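Local coordinates for spindle pole body-associated protein VIK1 (Candida glabrata, PDB 4GKP) that associates with the kinesin Kar3 and probably binds microtubules through a noncatalytic, kinesin-motor-like C-terminal domain, part of which is described here, at residues L17-E23 with F50-N56; K62-K66 with K99-F103; T115-V119 with D129-N133. All coordinates share one frame; numbering follows the deposited sequence.

Contact 1 of 3, residues L17-E23 with F50-N56; sequences LFANIIE and FTKLIQN
Leu17-Ile22 and Lys52-Asn56 are neighbouring parallel strands at one end of the central mixed sheet of the motor homology domain. Their axes approach to 4.8 Å with N-to-C directions 21° apart, and the register runs evenly from Phe18 opposite Lys52 to Ile22 opposite Asn56. Backbone bonds alternate in the parallel manner: Ala19 N gives to Lys52 O, Ala19 O receives Ile54 N at 2.8 Å, Ile21 N gives to Ile54 O and Ile21 O receives Asn56 N. At the entry end Thr51 takes over, its OG1 accepting from Leu17 N at 2.9 Å in a nearly straight bond. A chi1 of -48° sets OG1 beside its own backbone N, on the side of Leu17. On the face carrying Ala19 and Ile21, the methyl CB of Ala19 stands over the middle of the Phe50 ring, 3.9 Å from its centroid, a CH-pi contact almost exactly on the ring normal. Ile21 CD1 meets Leu53 CG at 3.9 Å on the same face, where Ile39 also packs against Ala19, Ile21 and Phe50. The other face is mixed. Lys52 CB touches the edge of the Phe18 ring, 3.6 Å from CD1. Farther along, Asn56 ND2 donates to Asn20 OD1 at 2.7 Å; the acceptor lies in the Asn56 amide plane although the two amides are turned 46° apart. With OD1 of Asn56 accepting from Lys62 N, both ends of that amide are engaged. Where the strands end, Gln55 NE2 donates to Glu23 OE1 at 3.0 Å, and this carboxylate oxygen also bonds Tyr34 OH. Strand 246-250 flanks 17-22 on its other edge, giving three adjacent parallel strands, as expected in the sheet of a P-loop NTPase-like kinesin fold.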
# COMPACT_ATOMS: atom_id res chain seq x y z
N LEU A 17 -5.65 9.51 0.37
CA LEU A 17 -4.96 9.43 -0.89
C LEU A 17 -3.74 10.30 -0.86
O LEU A 17 -3.84 11.52 -0.80
CB LEU A 17 -5.86 9.87 -2.04
CG LEU A 17 -7.21 9.22 -2.27
CD1 LEU A 17 -8.00 10.12 -3.20
CD2 LEU A 17 -7.10 7.82 -2.86
N PHE A 18 -2.59 9.65 -0.93
CA PHE A 18 -1.35 10.36 -0.92
C PHE A 18 -0.70 10.34 -2.30
O PHE A 18 -0.78 9.34 -3.03
CB PHE A 18 -0.44 9.79 0.18
CG PHE A 18 -1.12 9.72 1.53
CD1 PHE A 18 -1.16 10.83 2.35
CD2 PHE A 18 -1.75 8.56 1.95
CE1 PHE A 18 -1.80 10.78 3.59
CE2 PHE A 18 -2.40 8.50 3.17
CZ PHE A 18 -2.42 9.61 4.00
N ALA A 19 -0.08 11.46 -2.65
CA ALA A 19 0.68 11.57 -3.88
C ALA A 19 2.14 11.71 -3.53
O ALA A 19 2.54 12.69 -2.92
CB ALA A 19 0.20 12.75 -4.72
N ASN A 20 2.93 10.72 -3.89
CA ASN A 20 4.36 10.81 -3.73
C ASN A 20 4.86 11.50 -4.99
O ASN A 20 4.89 10.92 -6.08
CB ASN A 20 4.95 9.40 -3.55
CG ASN A 20 6.27 9.41 -2.82
OD1 ASN A 20 6.68 10.42 -2.27
ND2 ASN A 20 6.94 8.27 -2.80
N ILE A 21 5.20 12.78 -4.84
CA ILE A 21 5.54 13.66 -5.94
C ILE A 21 7.03 13.54 -6.13
O ILE A 21 7.81 13.95 -5.27
CB ILE A 21 5.19 15.15 -5.58
CG1 ILE A 21 3.73 15.28 -5.09
CG2 ILE A 21 5.50 16.11 -6.72
CD1 ILE A 21 2.69 15.21 -6.18
N ILE A 22 7.45 12.97 -7.26
CA ILE A 22 8.87 13.00 -7.59
C ILE A 22 9.13 14.30 -8.38
O ILE A 22 9.16 14.31 -9.60
CB ILE A 22 9.35 11.71 -8.31
CG1 ILE A 22 8.77 10.45 -7.62
CG2 ILE A 22 10.87 11.64 -8.34
CD1 ILE A 22 9.25 10.23 -6.19
N GLU A 23 9.30 15.39 -7.62
CA GLU A 23 9.20 16.77 -8.12
C GLU A 23 10.14 17.13 -9.27
O GLU A 23 9.73 17.76 -10.23
CB GLU A 23 9.39 17.76 -6.97
CG GLU A 23 8.87 19.17 -7.24
CD GLU A 23 9.21 20.12 -6.11
OE1 GLU A 23 8.28 20.52 -5.38
OE2 GLU A 23 10.41 20.45 -5.94
N PHE A 50 -5.99 15.46 -3.39
CA PHE A 50 -5.45 14.43 -2.51
C PHE A 50 -5.57 14.84 -1.03
O PHE A 50 -5.71 16.02 -0.72
CB PHE A 50 -3.98 14.18 -2.86
CG PHE A 50 -3.78 13.60 -4.24
CD1 PHE A 50 -3.90 12.23 -4.46
CD2 PHE A 50 -3.46 14.43 -5.33
CE1 PHE A 50 -3.72 11.70 -5.73
CE2 PHE A 50 -3.27 13.90 -6.60
CZ PHE A 50 -3.40 12.54 -6.80
N THR A 51 -5.48 13.85 -0.13
CA THR A 51 -5.33 14.12 1.29
C THR A 51 -4.03 14.88 1.53
O THR A 51 -4.00 15.86 2.27
CB THR A 51 -5.26 12.84 2.13
OG1 THR A 51 -6.32 11.95 1.75
CG2 THR A 51 -5.35 13.19 3.63
N LYS A 52 -2.97 14.41 0.91
CA LYS A 52 -1.66 14.97 1.14
C LYS A 52 -0.75 14.72 -0.07
O LYS A 52 -0.66 13.61 -0.59
CB LYS A 52 -1.05 14.38 2.42
CG LYS A 52 0.29 14.97 2.86
CD LYS A 52 0.09 16.22 3.70
CE LYS A 52 1.42 16.89 4.03
NZ LYS A 52 2.15 16.15 5.09
N LEU A 53 -0.10 15.79 -0.54
CA LEU A 53 1.03 15.66 -1.45
C LEU A 53 2.26 15.47 -0.59
O LEU A 53 2.40 16.11 0.45
CB LEU A 53 1.21 16.93 -2.29
CG LEU A 53 0.48 17.10 -3.62
CD1 LEU A 53 -0.93 16.52 -3.64
CD2 LEU A 53 0.47 18.58 -4.00
N ILE A 54 3.15 14.59 -1.02
CA ILE A 54 4.43 14.44 -0.38
C ILE A 54 5.46 14.90 -1.38
O ILE A 54 5.53 14.36 -2.49
CB ILE A 54 4.70 12.98 0.04
CG1 ILE A 54 3.68 12.56 1.10
CG2 ILE A 54 6.13 12.81 0.55
CD1 ILE A 54 3.11 11.17 0.91
N GLN A 55 6.23 15.92 -1.00
CA GLN A 55 7.34 16.42 -1.81
C GLN A 55 8.56 15.51 -1.68
O GLN A 55 9.22 15.46 -0.64
CB GLN A 55 7.70 17.87 -1.44
CG GLN A 55 8.62 18.53 -2.46
CD GLN A 55 9.35 19.76 -1.94
OE1 GLN A 55 9.50 19.95 -0.74
NE2 GLN A 55 9.82 20.59 -2.86
N ASN A 56 8.89 14.83 -2.76
CA ASN A 56 9.97 13.86 -2.78
C ASN A 56 10.95 14.18 -3.91
O ASN A 56 10.61 14.90 -4.85
CB ASN A 56 9.36 12.46 -2.95
CG ASN A 56 10.08 11.40 -2.15
OD1 ASN A 56 11.28 11.50 -1.88
ND2 ASN A 56 9.35 10.36 -1.76

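Contact 2 of 3, residues K62-K66 with K99-F103; sequences KDLFK and KLLAF
Phe65 and Phe103 meet through different first torsions: CG of Phe65 is anti to its carbonyl carbon (chi1 -57°), whereas CG of Phe103 is anti to its backbone N (chi1 175°). Together they set the face of the Phe103 ring against Phe65 CB and extend the Phe65 ring along the helix surface. The loop half of the contact is an Asx turn leading into the short 3-10 segment 64-66: Asp63 OD1 accepts from Phe65 N at 2.9 Å, approached from above the carboxylate plane. The helical half is one side of helix 96-107 in the kinesin-like motor homology domain. No hydrogen bond joins the two segments; they are held by apolar contacts. Phe65 CB lies over one face of the Phe103 ring, 4.1 Å from its centroid, as a CH-pi contact. The two rings themselves are nearly parallel, with planes at 24°, but are slid so far apart that they hardly overlap; their centroids are 5.8 Å from each other. The far end of the Phe65 ring meets Leu100, with CZ 3.6 Å from Leu100 CD1, while CE2 comes to 3.4 Å of the helix backbone at Leu100 N. Leu100 continues inward onto Phe203, Phe205 and Phe188 of the sheet. Ile73 of helix 68-78 touches both Phe65 and Phe103, and His70 of that helix meets the Phe103 ring edge-to-face, so the loop, helix 96-107 and helix 68-78 meet around the two phenylalanines. Nearer the helix start, the aliphatic part of Lys99 lies against Asp63, the opposite charges near but not in contact. The chain of Lys99 bends at its second and fourth torsions and crosses the Asp63 carboxylate with its methylene carbons: Asp63 OD2 is 3.8 Å from Lys99 CD, and 5.1 Å from Lys99 NZ.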
# COMPACT_ATOMS: atom_id res chain seq x y z
N LYS A 62 12.67 10.11 0.66
CA LYS A 62 11.89 10.19 1.91
C LYS A 62 11.25 8.86 2.34
O LYS A 62 10.87 8.03 1.52
CB LYS A 62 10.83 11.29 1.82
N ASP A 63 11.15 8.67 3.66
CA ASP A 63 10.46 7.54 4.26
C ASP A 63 9.06 8.01 4.53
O ASP A 63 8.87 8.87 5.38
CB ASP A 63 11.16 7.15 5.57
CG ASP A 63 10.49 5.98 6.30
OD1 ASP A 63 9.42 5.50 5.90
OD2 ASP A 63 11.07 5.55 7.32
N LEU A 64 8.08 7.46 3.82
CA LEU A 64 6.68 7.88 3.94
C LEU A 64 6.07 7.52 5.28
O LEU A 64 5.04 8.05 5.65
CB LEU A 64 5.83 7.24 2.84
CG LEU A 64 6.30 7.42 1.40
CD1 LEU A 64 5.94 6.20 0.56
CD2 LEU A 64 5.74 8.71 0.81
N PHE A 65 6.71 6.60 6.00
CA PHE A 65 6.19 6.11 7.27
C PHE A 65 6.56 7.01 8.46
O PHE A 65 6.11 6.78 9.57
CB PHE A 65 6.57 4.63 7.47
CG PHE A 65 6.09 3.73 6.35
CD1 PHE A 65 4.74 3.44 6.21
CD2 PHE A 65 6.97 3.22 5.42
CE1 PHE A 65 4.29 2.64 5.17
CE2 PHE A 65 6.53 2.42 4.37
CZ PHE A 65 5.18 2.13 4.25
N LYS A 66 7.33 8.06 8.19
CA LYS A 66 7.63 9.08 9.18
C LYS A 66 6.70 10.28 9.00
O LYS A 66 6.83 11.29 9.71
CB LYS A 66 9.10 9.53 9.09
CG LYS A 66 10.14 8.47 9.47
CD LYS A 66 11.56 9.01 9.34
N LYS A 99 11.16 -0.05 3.82
CA LYS A 99 10.94 0.96 4.85
C LYS A 99 9.77 0.58 5.77
O LYS A 99 9.78 0.83 6.98
CB LYS A 99 10.73 2.34 4.21
CG LYS A 99 12.00 2.96 3.64
CD LYS A 99 12.92 3.47 4.75
CE LYS A 99 14.26 3.96 4.20
NZ LYS A 99 14.07 5.04 3.19
N LEU A 100 8.77 -0.05 5.17
CA LEU A 100 7.67 -0.64 5.89
C LEU A 100 8.17 -1.67 6.92
O LEU A 100 7.84 -1.57 8.10
CB LEU A 100 6.68 -1.27 4.92
CG LEU A 100 5.46 -1.92 5.56
CD1 LEU A 100 4.60 -0.85 6.21
CD2 LEU A 100 4.68 -2.72 4.52
N LEU A 101 8.97 -2.64 6.46
CA LEU A 101 9.59 -3.59 7.39
C LEU A 101 10.35 -2.87 8.50
O LEU A 101 10.17 -3.18 9.67
CB LEU A 101 10.51 -4.60 6.67
CG LEU A 101 9.85 -5.53 5.65
CD1 LEU A 101 10.84 -6.54 5.08
CD2 LEU A 101 8.64 -6.23 6.23
N ALA A 102 11.17 -1.89 8.12
CA ALA A 102 11.99 -1.14 9.09
C ALA A 102 11.12 -0.36 10.08
O ALA A 102 11.38 -0.34 11.30
CB ALA A 102 12.96 -0.21 8.36
N PHE A 103 10.06 0.26 9.57
CA PHE A 103 9.09 0.96 10.42
C PHE A 103 8.48 0.05 11.50
O PHE A 103 8.35 0.47 12.65
CB PHE A 103 8.01 1.64 9.56
CG PHE A 103 6.90 2.28 10.36
CD1 PHE A 103 7.11 3.47 11.05
CD2 PHE A 103 5.65 1.69 10.42
CE1 PHE A 103 6.09 4.06 11.79
CE2 PHE A 103 4.63 2.27 11.16
CZ PHE A 103 4.85 3.45 11.84

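Contact 3 of 3, residues T115-V119 with D129-N133; sequences TLQYV and DLLSN
Val119 and Asp129 form a non-hydrogen-bonded antiparallel pair, their CA atoms 4.7 Å apart, after which 130-133 runs on as an irregular loop. One direct backbone bond follows, Leu130 N to Tyr118 O at 2.9 Å. Water 1 adds an indirect tie, accepting from Tyr118 N at 2.9 Å and lying 2.8 Å from Asp129 OD1. That same OD1 receives Leu131 N at 2.8 Å, an Asx turn; Leu130 and Leu131 both start toward the strand. Leu130 CD1 sits over the centre of the Tyr118 ring, 3.6 Å from the centroid and 11° off its normal, a CH-pi contact. The ring is presented by a chi1 of -171°, with CG anti to the backbone N. Leu131 lies along the start of this side chain, its CG 4.0 Å from Tyr118 CB, and its CD1 reaches back to 3.7 Å from Leu116 O. The surroundings anchor both polar ends: Tyr118 OH bonds Glu207 of strand 201-208, and Asp129 OD2 bonds Thr157. Phe97 of helix 96-107 stacks on Tyr118, and strand 183-192 pairs antiparallel with strand 112-121.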
# COMPACT_ATOMS: atom_id res chain seq x y z
N THR A 115 3.37 -11.38 12.17
CA THR A 115 3.68 -12.36 11.13
C THR A 115 3.59 -11.72 9.75
O THR A 115 2.91 -10.70 9.57
CB THR A 115 2.71 -13.56 11.14
OG1 THR A 115 1.40 -13.14 10.74
CG2 THR A 115 2.61 -14.18 12.50
N LEU A 116 4.26 -12.32 8.78
CA LEU A 116 4.15 -11.88 7.41
C LEU A 116 3.91 -13.07 6.48
O LEU A 116 4.47 -14.14 6.66
CB LEU A 116 5.40 -11.10 7.00
CG LEU A 116 5.59 -10.73 5.52
CD1 LEU A 116 4.50 -9.77 5.07
CD2 LEU A 116 6.99 -10.14 5.26
N GLN A 117 3.02 -12.88 5.52
CA GLN A 117 2.93 -13.75 4.35
C GLN A 117 2.92 -12.85 3.13
O GLN A 117 2.28 -11.81 3.14
CB GLN A 117 1.65 -14.56 4.39
CG GLN A 117 1.64 -15.63 5.47
CD GLN A 117 0.26 -16.23 5.63
OE1 GLN A 117 -0.70 -15.52 5.98
NE2 GLN A 117 0.13 -17.52 5.31
N TYR A 118 3.60 -13.27 2.08
CA TYR A 118 3.84 -12.40 0.94
C TYR A 118 3.65 -13.16 -0.37
O TYR A 118 4.42 -14.06 -0.69
CB TYR A 118 5.27 -11.86 1.04
CG TYR A 118 5.65 -10.77 0.05
CD1 TYR A 118 4.69 -9.98 -0.57
CD2 TYR A 118 6.99 -10.51 -0.21
CE1 TYR A 118 5.05 -8.97 -1.44
CE2 TYR A 118 7.36 -9.51 -1.09
CZ TYR A 118 6.39 -8.75 -1.70
OH TYR A 118 6.78 -7.75 -2.56
N VAL A 119 2.65 -12.78 -1.15
CA VAL A 119 2.44 -13.45 -2.43
C VAL A 119 2.29 -12.49 -3.62
O VAL A 119 1.79 -11.38 -3.48
CB VAL A 119 1.20 -14.37 -2.39
CG1 VAL A 119 1.40 -15.54 -1.43
CG2 VAL A 119 -0.06 -13.58 -2.04
N ASP A 129 4.26 -17.86 -4.05
CA ASP A 129 4.70 -17.56 -2.69
C ASP A 129 6.10 -16.99 -2.69
O ASP A 129 7.07 -17.68 -3.01
CB ASP A 129 4.61 -18.81 -1.80
CG ASP A 129 5.23 -18.61 -0.39
OD1 ASP A 129 5.61 -17.48 0.03
OD2 ASP A 129 5.33 -19.64 0.32
N LEU A 130 6.22 -15.74 -2.28
CA LEU A 130 7.49 -15.03 -2.35
C LEU A 130 8.43 -15.28 -1.18
O LEU A 130 9.56 -14.76 -1.18
CB LEU A 130 7.23 -13.53 -2.52
CG LEU A 130 6.38 -13.17 -3.74
CD1 LEU A 130 6.35 -11.65 -3.87
CD2 LEU A 130 6.93 -13.80 -5.02
N LEU A 131 8.00 -16.07 -0.20
CA LEU A 131 8.83 -16.37 0.98
C LEU A 131 9.39 -17.79 1.06
O LEU A 131 10.18 -18.08 1.96
CB LEU A 131 8.09 -16.01 2.29
CG LEU A 131 7.74 -14.54 2.60
CD1 LEU A 131 6.87 -14.42 3.84
CD2 LEU A 131 8.98 -13.65 2.72
N SER A 132 9.01 -18.67 0.14
CA SER A 132 9.40 -20.09 0.21
C SER A 132 10.87 -20.38 -0.11
O SER A 132 11.56 -19.56 -0.73
CB SER A 132 8.50 -20.95 -0.68
OG SER A 132 8.44 -20.41 -1.97
N ASN A 133 11.33 -21.57 0.31
CA ASN A 133 12.73 -22.02 0.21
C ASN A 133 13.36 -21.85 -1.18
O ASN A 133 12.69 -22.04 -2.19
CB ASN A 133 12.86 -23.48 0.66
O HOH W 1 4.11 -16.09 1.90

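How the contacts relate
Contacts 1 and 2 are buried and adjoin: Leu64 CD2 packs 3.6 Å from Ile54 CD1 of the strand pair, and 62-66 lies in the loop between strand 52-56 and helix 68-78. Contact 3 is only partly buried and lies on the other side of the chain's centre from contact 1, about 30 Å between centres, though both reach the same sheet. Contacts 2 and 3 hold consecutive elements, helix 96-107 and strand 112-121. The chemistry changes accordingly: repeated backbone bonds with side-chain amide bonds toward the end of the strands in contact 1, aromatic and aliphatic fit without bonds across contact 2, and in contact 3 a single backbone bond, a water and two leucines.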